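Long-range contacts in cyanate lyase C-terminal domain-containing protein (Tetranychus urticae, PDB 5UK3), which probably catalyses the bicarbonate-dependent breakdown of cyanate to ammonia and carbon dioxide: residues I[56-67]-I[78-88]; I[122-133]-I[144-153]. All coordinates share one frame; numbering follows the deposited sequence.

Contact 1. Residues I[56-67]-I[78-88]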
loop_
_atom_site.group_PDB
_atom_site.type_symbol
_atom_site.label_atom_id
_atom_site.label_comp_id
_atom_site.label_asym_id
_atom_site.label_seq_id
_atom_site.Cartn_x
_atom_site.Cartn_y
_atom_site.Cartn_z
ATOM N N GLN I 56 -14.249 22.766 0.245
ATOM C CA GLN I 56 -14.696 21.462 -0.258
ATOM C C GLN I 56 -16.032 21.568 -0.969
ATOM O O GLN I 56 -16.598 20.576 -1.364
ATOM C CB GLN I 56 -14.820 20.509 0.898
ATOM C CG GLN I 56 -13.482 20.129 1.488
ATOM C CD GLN I 56 -12.627 19.353 0.506
ATOM O OE1 GLN I 56 -13.081 18.379 -0.119
ATOM N NE2 GLN I 56 -11.388 19.735 0.401
ATOM N N ASN I 57 -16.516 22.788 -1.137
ATOM C CA ASN I 57 -17.762 23.067 -1.829
ATOM C C ASN I 57 -17.761 24.542 -2.262
ATOM O O ASN I 57 -16.914 25.307 -1.802
ATOM C CB ASN I 57 -18.942 22.791 -0.916
ATOM C CG ASN I 57 -19.681 21.503 -1.266
ATOM O OD1 ASN I 57 -19.803 21.148 -2.435
ATOM N ND2 ASN I 57 -20.138 20.780 -0.247
ATOM N N CYS I 58 -18.671 24.937 -3.136
ATOM C CA CYS I 58 -18.713 26.314 -3.608
ATOM C C CYS I 58 -20.134 26.846 -3.600
ATOM O O CYS I 58 -21.073 26.071 -3.484
ATOM C CB CYS I 58 -18.109 26.394 -5.012
ATOM S SG CYS I 58 -19.073 25.541 -6.268
ATOM N N CYS I 59 -20.288 28.169 -3.716
ATOM C CA CYS I 59 -21.609 28.822 -3.770
ATOM C C CYS I 59 -21.700 29.739 -4.961
ATOM O O CYS I 59 -20.721 29.930 -5.644
ATOM C CB CYS I 59 -21.863 29.597 -2.472
ATOM S SG CYS I 59 -20.606 30.819 -2.115
ATOM N N ASP I 60 -22.889 30.281 -5.207
ATOM C CA ASP I 60 -23.085 31.336 -6.215
ATOM C C ASP I 60 -22.533 32.689 -5.709
ATOM O O ASP I 60 -22.229 32.850 -4.521
ATOM C CB ASP I 60 -24.547 31.435 -6.679
ATOM C CG ASP I 60 -25.537 31.781 -5.551
ATOM O OD1 ASP I 60 -25.188 32.468 -4.569
ATOM O OD2 ASP I 60 -26.710 31.314 -5.628
ATOM N N ILE I 61 -22.403 33.651 -6.620
ATOM C CA ILE I 61 -21.700 34.921 -6.323
ATOM C C ILE I 61 -22.460 35.769 -5.316
ATOM O O ILE I 61 -21.849 36.400 -4.470
ATOM C CB ILE I 61 -21.381 35.810 -7.562
ATOM C CG1 ILE I 61 -20.874 34.959 -8.756
ATOM C CG2 ILE I 61 -20.290 36.817 -7.180
ATOM C CD1 ILE I 61 -20.556 35.718 -10.057
ATOM N N GLN I 62 -23.792 35.770 -5.400
ATOM C CA GLN I 62 -24.587 36.546 -4.466
ATOM C C GLN I 62 -24.446 36.052 -3.010
ATOM O O GLN I 62 -24.281 36.861 -2.103
ATOM C CB GLN I 62 -26.009 36.687 -4.943
ATOM C CG GLN I 62 -26.980 35.591 -4.506
ATOM C CD GLN I 62 -28.400 35.839 -5.026
ATOM O OE1 GLN I 62 -28.791 36.993 -5.240
ATOM N NE2 GLN I 62 -29.155 34.756 -5.263
ATOM N N LEU I 63 -24.421 34.747 -2.771
ATOM C CA LEU I 63 -24.117 34.268 -1.436
ATOM C C LEU I 63 -22.680 34.584 -1.046
ATOM O O LEU I 63 -22.379 34.908 0.109
ATOM C CB LEU I 63 -24.364 32.760 -1.297
ATOM C CG LEU I 63 -24.383 32.259 0.159
ATOM C CD1 LEU I 63 -25.671 32.637 0.820
ATOM C CD2 LEU I 63 -24.162 30.762 0.243
ATOM N N ALA I 64 -21.763 34.430 -1.984
ATOM C CA ALA I 64 -20.359 34.731 -1.713
ATOM C C ALA I 64 -20.192 36.152 -1.184
ATOM O O ALA I 64 -19.438 36.355 -0.217
ATOM C CB ALA I 64 -19.519 34.496 -2.954
ATOM N N HIS I 65 -20.848 37.129 -1.826
ATOM C CA HIS I 65 -20.769 38.532 -1.358
ATOM C C HIS I 65 -21.291 38.657 0.067
ATOM O O HIS I 65 -20.667 39.250 0.923
ATOM C CB HIS I 65 -21.523 39.516 -2.259
ATOM C CG HIS I 65 -20.837 39.833 -3.549
ATOM N ND1 HIS I 65 -19.512 40.215 -3.621
ATOM C CD2 HIS I 65 -21.318 39.900 -4.817
ATOM C CE1 HIS I 65 -19.188 40.453 -4.880
ATOM N NE2 HIS I 65 -20.265 40.266 -5.627
ATOM N N ARG I 66 -22.406 38.027 0.318
ATOM C CA ARG I 66 -22.995 38.012 1.661
ATOM C C ARG I 66 -22.126 37.357 2.733
ATOM O O ARG I 66 -22.076 37.846 3.849
ATOM C CB ARG I 66 -24.354 37.308 1.638
ATOM C CG ARG I 66 -25.494 38.239 1.454
ATOM C CD ARG I 66 -26.724 37.513 1.621
ATOM N NE ARG I 66 -27.258 37.539 2.957
ATOM C CZ ARG I 66 -28.313 36.838 3.308
ATOM N NH1 ARG I 66 -28.739 36.876 4.558
ATOM N NH2 ARG I 66 -28.983 36.117 2.388
ATOM N N ILE I 67 -21.464 36.253 2.389
ATOM C CA ILE I 67 -20.492 35.643 3.302
ATOM C C ILE I 67 -19.400 36.659 3.643
ATOM O O ILE I 67 -19.035 36.830 4.791
ATOM C CB ILE I 67 -19.882 34.335 2.707
ATOM C CG1 ILE I 67 -20.917 33.231 2.740
ATOM C CG2 ILE I 67 -18.657 33.877 3.479
ATOM C CD1 ILE I 67 -20.624 32.065 1.814
ATOM N N ALA I 78 -14.696 37.207 -2.729
ATOM C CA ALA I 78 -15.872 36.415 -3.091
ATOM C C ALA I 78 -15.628 35.418 -4.227
ATOM O O ALA I 78 -16.197 34.350 -4.217
ATOM C CB ALA I 78 -17.032 37.328 -3.434
ATOM N N ASN I 79 -14.770 35.756 -5.182
ATOM C CA ASN I 79 -14.382 34.826 -6.250
ATOM C C ASN I 79 -13.957 33.432 -5.815
ATOM O O ASN I 79 -14.298 32.459 -6.488
ATOM C CB ASN I 79 -13.245 35.410 -7.121
ATOM C CG ASN I 79 -13.752 35.953 -8.452
ATOM O OD1 ASN I 79 -14.839 35.605 -8.920
ATOM N ND2 ASN I 79 -12.943 36.810 -9.091
ATOM N N GLU I 80 -13.145 33.338 -4.762
ATOM C CA GLU I 80 -12.601 32.048 -4.310
ATOM C C GLU I 80 -13.685 31.086 -3.838
ATOM O O GLU I 80 -13.572 29.878 -4.035
ATOM C CB GLU I 80 -11.594 32.249 -3.178
ATOM C CG GLU I 80 -10.277 32.909 -3.583
ATOM C CD GLU I 80 -9.515 33.433 -2.373
ATOM O OE1 GLU I 80 -9.147 34.623 -2.358
ATOM O OE2 GLU I 80 -9.337 32.647 -1.403
ATOM N N LEU I 81 -14.729 31.642 -3.234
ATOM C CA LEU I 81 -15.883 30.864 -2.803
ATOM C C LEU I 81 -16.752 30.350 -3.942
ATOM O O LEU I 81 -17.563 29.457 -3.748
ATOM C CB LEU I 81 -16.731 31.696 -1.874
ATOM C CG LEU I 81 -16.066 32.192 -0.580
ATOM C CD1 LEU I 81 -17.042 33.100 0.174
ATOM C CD2 LEU I 81 -15.630 31.064 0.321
ATOM N N THR I 82 -16.565 30.890 -5.139
ATOM C CA THR I 82 -17.340 30.527 -6.308
ATOM C C THR I 82 -16.684 29.432 -7.159
ATOM O O THR I 82 -17.368 28.787 -7.961
ATOM C CB THR I 82 -17.561 31.812 -7.126
ATOM O OG1 THR I 82 -18.323 32.719 -6.329
ATOM C CG2 THR I 82 -18.335 31.581 -8.434
ATOM N N SER I 83 -15.359 29.282 -7.068
ATOM C CA SER I 83 -14.621 28.326 -7.892
ATOM C C SER I 83 -14.985 26.926 -7.484
ATOM O O SER I 83 -15.058 26.631 -6.284
ATOM C CB SER I 83 -13.136 28.496 -7.700
ATOM O OG SER I 83 -12.732 29.776 -8.129
ATOM N N ILE I 84 -15.172 26.052 -8.463
ATOM C CA ILE I 84 -15.446 24.667 -8.162
ATOM C C ILE I 84 -14.128 24.136 -7.643
ATOM O O ILE I 84 -13.084 24.410 -8.224
ATOM C CB ILE I 84 -15.834 23.879 -9.406
ATOM C CG1 ILE I 84 -17.077 24.486 -10.044
ATOM C CG2 ILE I 84 -16.082 22.433 -9.038
ATOM C CD1 ILE I 84 -17.540 23.749 -11.274
ATOM N N PRO I 85 -14.147 23.379 -6.561
ATOM C CA PRO I 85 -12.899 22.876 -5.986
ATOM C C PRO I 85 -12.539 21.438 -6.327
ATOM O O PRO I 85 -13.415 20.653 -6.666
ATOM C CB PRO I 85 -13.145 23.001 -4.479
ATOM C CG PRO I 85 -14.630 23.005 -4.313
ATOM C CD PRO I 85 -15.285 23.199 -5.647
ATOM N N LEU I 86 -11.252 21.104 -6.244
ATOM C CA LEU I 86 -10.817 19.741 -6.488
ATOM C C LEU I 86 -10.979 19.120 -5.121
ATOM O O LEU I 86 -10.122 19.240 -4.254
ATOM C CB LEU I 86 -9.359 19.705 -6.919
ATOM N N ARG I 87 -12.112 18.466 -4.940
ATOM C CA ARG I 87 -12.510 17.872 -3.677
ATOM C C ARG I 87 -11.951 16.550 -3.200
ATOM O O ARG I 87 -11.400 15.757 -3.954
ATOM C CB ARG I 87 -14.029 17.668 -3.682
ATOM C CG ARG I 87 -14.881 18.884 -3.974
ATOM C CD ARG I 87 -16.340 18.528 -3.768
ATOM N NE ARG I 87 -17.252 19.618 -4.088
ATOM C CZ ARG I 87 -17.613 19.942 -5.320
ATOM N NH1 ARG I 87 -18.459 20.935 -5.527
ATOM N NH2 ARG I 87 -17.123 19.273 -6.348
ATOM N N GLY I 88 -12.136 16.358 -1.900
ATOM C CA GLY I 88 -11.919 15.102 -1.184
ATOM C C GLY I 88 -10.484 14.646 -1.049
ATOM O O GLY I 88 -10.220 13.446 -1.012
#
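The side-chain amide of Gln-56 folds back to meet the backbone of Gly-88: its OE1 accepts from Gly-88 N at 2.9 Å, nearly straight (170°), in the carbonyl plane and on a lone pair. A bend in the glutamine chain (chi2 -65°) turns the amide toward this N-H, and glutamine has the length the reach needs. The main-chain O of Gln-56 receives a weak bond from Arg-87 NE at 3.0 Å. A second acceptor, Asn-57 OD1, lies 3.4 Å from the same NE, again a weak bond. Both oxygens stand at the edge of the guanidinium, whose strongest polar partner is Asp-122 of a neighbouring subunit, in a salt bridge; Tyr-153 of that subunit adds a cation-pi contact. A leucine in place of Arg-87 has no guanidinium, and would probably leave that Asp-122 without its mate, and Gln-56 O and Asn-57 OD1 without this donor. The other end of the asparagine amide, ND2, is satisfied by Ser-51 and by Tyr-108 of a further subunit. Midway, Cys-59 N donates to Leu-81 O at 3.0 Å, tying the loop before helix 61-70 to the 78-82 turn. Asp-60 N-caps helix 61-70, its OD1 taking Leu-63 N at 3.0 Å. Beyond the cap the contact turns apolar. Small residues let the backbones close in, with Ala-64 CB 3.8 Å from Ala-78 CB, while Leu-81 CD1 reaches Ile-67 CG2 at 3.8 Å. Segments 61-67 and 78-82, 133° apart in direction, belong to the N-terminal helical domain, of the helix-turn-helix class.

Contact 2. Residues I[122-133]-I[144-153]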
loop_
_atom_site.group_PDB
_atom_site.type_symbol
_atom_site.label_atom_id
_atom_site.label_comp_id
_atom_site.label_asym_id
_atom_site.label_seq_id
_atom_site.Cartn_x
_atom_site.Cartn_y
_atom_site.Cartn_z
ATOM N N ASP I 122 -32.102 -2.273 -4.648
ATOM C CA ASP I 122 -30.754 -2.321 -5.077
ATOM C C ASP I 122 -30.317 -0.959 -5.580
ATOM O O ASP I 122 -30.590 -0.553 -6.710
ATOM C CB ASP I 122 -30.622 -3.320 -6.186
ATOM C CG ASP I 122 -29.211 -3.419 -6.711
ATOM O OD1 ASP I 122 -28.248 -3.038 -5.980
ATOM O OD2 ASP I 122 -29.047 -3.940 -7.852
ATOM N N GLY I 123 -29.601 -0.255 -4.733
ATOM C CA GLY I 123 -29.038 1.025 -5.103
ATOM C C GLY I 123 -28.021 1.485 -4.075
ATOM O O GLY I 123 -27.414 0.672 -3.365
ATOM N N ILE I 124 -27.865 2.797 -4.009
ATOM C CA ILE I 124 -26.998 3.458 -3.077
ATOM C C ILE I 124 -27.601 4.744 -2.559
ATOM O O ILE I 124 -28.555 5.255 -3.121
ATOM C CB ILE I 124 -25.713 3.871 -3.765
ATOM C CG1 ILE I 124 -26.008 4.851 -4.878
ATOM C CG2 ILE I 124 -24.997 2.642 -4.282
ATOM C CD1 ILE I 124 -24.825 5.657 -5.203
ATOM N N MET I 125 -27.001 5.270 -1.508
ATOM C CA MET I 125 -27.334 6.578 -1.015
ATOM C C MET I 125 -26.273 7.543 -1.500
ATOM O O MET I 125 -25.100 7.297 -1.253
ATOM C CB MET I 125 -27.350 6.586 0.506
ATOM C CG MET I 125 -27.791 7.931 1.051
ATOM S SD MET I 125 -27.303 8.196 2.751
ATOM C CE MET I 125 -25.675 8.917 2.397
ATOM N N SER I 126 -26.696 8.601 -2.193
ATOM C CA SER I 126 -25.797 9.535 -2.808
ATOM C C SER I 126 -25.057 10.353 -1.770
ATOM O O SER I 126 -25.623 10.705 -0.741
ATOM C CB SER I 126 -26.562 10.481 -3.714
ATOM O OG SER I 126 -25.670 11.159 -4.606
ATOM N N ALA I 127 -23.776 10.656 -2.068
ATOM C CA ALA I 127 -22.935 11.602 -1.269
ATOM C C ALA I 127 -22.904 13.000 -1.902
ATOM O O ALA I 127 -22.350 13.931 -1.330
ATOM C CB ALA I 127 -21.519 11.064 -1.134
ATOM N N ILE I 128 -23.594 13.148 -3.029
ATOM C CA ILE I 128 -23.619 14.367 -3.783
ATOM C C ILE I 128 -24.879 15.161 -3.434
ATOM O O ILE I 128 -24.783 16.315 -2.995
ATOM C CB ILE I 128 -23.570 14.034 -5.266
ATOM C CG1 ILE I 128 -22.393 13.112 -5.550
ATOM C CG2 ILE I 128 -23.492 15.288 -6.098
ATOM C CD1 ILE I 128 -21.034 13.634 -5.130
ATOM N N ASP I 129 -26.043 14.552 -3.591
ATOM C CA ASP I 129 -27.294 15.140 -3.134
ATOM C C ASP I 129 -27.537 14.661 -1.697
ATOM O O ASP I 129 -28.203 13.659 -1.459
ATOM C CB ASP I 129 -28.452 14.722 -4.058
ATOM C CG ASP I 129 -29.801 15.390 -3.692
ATOM O OD1 ASP I 129 -29.839 16.177 -2.725
ATOM O OD2 ASP I 129 -30.816 15.098 -4.370
ATOM N N CYS I 130 -27.009 15.402 -0.752
ATOM C CA CYS I 130 -26.909 14.934 0.610
ATOM C C CYS I 130 -26.882 16.102 1.597
ATOM O O CYS I 130 -26.082 17.020 1.409
ATOM C CB CYS I 130 -25.629 14.123 0.721
ATOM S SG CYS I 130 -25.632 12.988 2.109
ATOM N N LYS I 131 -27.720 16.073 2.621
ATOM C CA LYS I 131 -27.767 17.120 3.631
ATOM C C LYS I 131 -27.314 16.568 4.956
ATOM O O LYS I 131 -28.038 15.805 5.595
ATOM C CB LYS I 131 -29.181 17.665 3.828
ATOM C CG LYS I 131 -29.806 18.255 2.606
ATOM C CD LYS I 131 -31.291 18.564 2.805
ATOM C CE LYS I 131 -31.960 18.943 1.469
ATOM N NZ LYS I 131 -33.032 17.989 1.015
ATOM N N ILE I 132 -26.146 16.983 5.408
ATOM C CA ILE I 132 -25.668 16.633 6.725
ATOM C C ILE I 132 -26.190 17.671 7.698
ATOM O O ILE I 132 -26.380 18.815 7.357
ATOM C CB ILE I 132 -24.136 16.644 6.853
ATOM C CG1 ILE I 132 -23.411 16.060 5.631
ATOM C CG2 ILE I 132 -23.682 15.923 8.119
ATOM C CD1 ILE I 132 -23.840 14.675 5.319
ATOM N N ASP I 133 -26.428 17.238 8.922
ATOM C CA ASP I 133 -26.791 18.109 10.014
ATOM C C ASP I 133 -26.122 17.589 11.264
ATOM O O ASP I 133 -25.989 16.366 11.412
ATOM C CB ASP I 133 -28.290 18.051 10.161
ATOM C CG ASP I 133 -28.791 18.937 11.253
ATOM O OD1 ASP I 133 -28.633 20.184 11.104
ATOM O OD2 ASP I 133 -29.352 18.400 12.254
ATOM N N LEU I 144 -25.689 13.261 14.559
ATOM C CA LEU I 144 -25.281 13.491 13.207
ATOM C C LEU I 144 -26.377 12.917 12.344
ATOM O O LEU I 144 -26.620 11.727 12.405
ATOM C CB LEU I 144 -23.936 12.789 12.998
ATOM C CG LEU I 144 -23.307 12.783 11.620
ATOM C CD1 LEU I 144 -23.026 14.219 11.278
ATOM C CD2 LEU I 144 -22.002 12.016 11.437
ATOM N N ARG I 145 -27.048 13.743 11.563
ATOM C CA ARG I 145 -28.143 13.290 10.701
ATOM C C ARG I 145 -27.764 13.470 9.252
ATOM O O ARG I 145 -27.416 14.544 8.847
ATOM C CB ARG I 145 -29.390 14.101 11.007
ATOM C CG ARG I 145 -30.600 13.803 10.154
ATOM C CD ARG I 145 -31.784 14.640 10.640
ATOM N NE ARG I 145 -33.089 14.201 10.118
ATOM C CZ ARG I 145 -33.536 14.410 8.881
ATOM N NH1 ARG I 145 -32.804 15.072 7.965
ATOM N NH2 ARG I 145 -34.729 13.962 8.530
ATOM N N ILE I 146 -27.818 12.403 8.485
ATOM C CA ILE I 146 -27.436 12.422 7.081
ATOM C C ILE I 146 -28.674 12.112 6.248
ATOM O O ILE I 146 -29.327 11.107 6.494
ATOM C CB ILE I 146 -26.327 11.391 6.807
ATOM C CG1 ILE I 146 -25.096 11.709 7.659
ATOM C CG2 ILE I 146 -25.970 11.391 5.330
ATOM C CD1 ILE I 146 -23.996 10.674 7.583
ATOM N N ASP I 147 -28.959 12.930 5.236
ATOM C CA ASP I 147 -30.208 12.830 4.453
ATOM C C ASP I 147 -29.863 12.823 2.960
ATOM O O ASP I 147 -29.630 13.861 2.367
ATOM C CB ASP I 147 -31.122 14.006 4.830
ATOM C CG ASP I 147 -32.376 14.122 3.944
ATOM O OD1 ASP I 147 -32.555 13.273 3.040
ATOM O OD2 ASP I 147 -33.184 15.084 4.141
ATOM N N GLY I 148 -29.852 11.643 2.364
ATOM C CA GLY I 148 -29.348 11.457 1.024
ATOM C C GLY I 148 -30.369 10.903 0.064
ATOM O O GLY I 148 -31.275 10.217 0.464
ATOM N N LYS I 149 -30.186 11.189 -1.222
ATOM C CA LYS I 149 -31.029 10.621 -2.232
ATOM C C LYS I 149 -30.640 9.158 -2.408
ATOM O O LYS I 149 -29.468 8.830 -2.489
ATOM C CB LYS I 149 -30.885 11.373 -3.571
ATOM C CG LYS I 149 -31.687 10.753 -4.702
ATOM C CD LYS I 149 -31.969 11.715 -5.845
ATOM C CE LYS I 149 -33.408 11.533 -6.368
ATOM N NZ LYS I 149 -33.728 12.526 -7.448
ATOM N N PHE I 150 -31.645 8.306 -2.543
ATOM C CA PHE I 150 -31.452 6.956 -2.954
ATOM C C PHE I 150 -31.453 6.912 -4.480
ATOM O O PHE I 150 -32.391 7.385 -5.109
ATOM C CB PHE I 150 -32.582 6.084 -2.414
ATOM C CG PHE I 150 -32.492 4.661 -2.852
ATOM C CD1 PHE I 150 -31.488 3.842 -2.338
ATOM C CD2 PHE I 150 -33.357 4.178 -3.821
ATOM C CE1 PHE I 150 -31.348 2.562 -2.766
ATOM C CE2 PHE I 150 -33.232 2.898 -4.253
ATOM C CZ PHE I 150 -32.231 2.075 -3.720
ATOM N N LEU I 151 -30.419 6.311 -5.073
ATOM C CA LEU I 151 -30.334 6.125 -6.516
ATOM C C LEU I 151 -30.370 4.646 -6.788
ATOM O O LEU I 151 -29.459 3.935 -6.411
ATOM C CB LEU I 151 -29.016 6.606 -7.079
ATOM C CG LEU I 151 -28.676 8.063 -7.013
ATOM C CD1 LEU I 151 -27.258 8.404 -7.484
ATOM C CD2 LEU I 151 -29.714 8.904 -7.754
ATOM N N PRO I 152 -31.388 4.183 -7.503
ATOM C CA PRO I 152 -31.371 2.769 -7.831
ATOM C C PRO I 152 -30.439 2.476 -9.002
ATOM O O PRO I 152 -30.282 3.319 -9.882
ATOM C CB PRO I 152 -32.817 2.496 -8.194
ATOM C CG PRO I 152 -33.329 3.781 -8.710
ATOM C CD PRO I 152 -32.573 4.876 -8.021
ATOM N N TYR I 153 -29.838 1.293 -9.005
ATOM C CA TYR I 153 -29.053 0.841 -10.139
ATOM C C TYR I 153 -29.896 0.706 -11.404
ATOM O O TYR I 153 -31.067 0.323 -11.350
ATOM C CB TYR I 153 -28.422 -0.510 -9.859
ATOM C CG TYR I 153 -27.087 -0.427 -9.227
ATOM C CD1 TYR I 153 -25.954 -0.243 -10.002
ATOM C CD2 TYR I 153 -26.943 -0.539 -7.859
ATOM C CE1 TYR I 153 -24.696 -0.161 -9.435
ATOM C CE2 TYR I 153 -25.700 -0.428 -7.269
ATOM C CZ TYR I 153 -24.590 -0.265 -8.068
ATOM O OH TYR I 153 -23.372 -0.192 -7.500
#
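Lys-149 O accepts a hydrogen bond from Ser-126 N at 2.8 Å, almost straight (174°), with a weaker CA-H...O contact from Met-125 CA at 3.4 Å. The N-H of the same lysine goes to Asp-129 O at 3.2 Å, so Lys-149 bonds to Ser-126 just before the corner at 127-129 and to Asp-129, its last residue. At the entry to that corner Ser-126 OG accepts from Ile-128 N, an ST turn that suits a short hydroxyl side chain. The pairing is that of an antiparallel beta hairpin with one strand interrupted, and residues 144-149 pair in turn with a strand of another subunit, carrying the sheet across the interface. On the face of Met-125, Cys-130, Ile-132 and Ile-146 the packing is apolar. Met-125 leaves the strand extended, CG opposite its own N (chi1 -176°), and then bends at its thioether so that CE meets Ile-146 CG2 at 3.8 Å, the two chains crossing at about a right angle. Cys-130 SG touches that same methyl, CG2 of Ile-146, at 3.6 Å. Gly-148, having no side chain, leaves room for Met-125 CG above its CA. On the other face Ile-124 packs on Leu-151 before the corner; beyond it Lys-131 and Asp-147 lie side by side, but NZ and OD2 are too distant for a salt bridge, and the stronger partner of Asp-147 is Arg-141 of the subunit that extends the sheet. Where strand 123-126 begins and strand 144-152 ends, Gly-123 CA nestles against Phe-150 CE1 at 3.6 Å, and Asp-122 O accepts from Tyr-153 N at 3.0 Å.

In the fold
Contact 1 lies in the helical N-terminal domain and is only partly buried, whereas contact 2 is a buried pairing within the C-terminal hairpin, on the opposite side of the chain's centre. They share no elements, and their centres are about 22 Å apart. Their chemistry follows their setting: contact 1 joins helix 61-70 and the loop before it to the short 78-82 helix and the chain after it, with scattered polar bonds and a small apolar patch, while contact 2 rests on repeated backbone bonds between strands. Assembly links what the chain keeps apart: the arginine of contact 1 meets contact 2 of another subunit, and both contacts touch one further subunit.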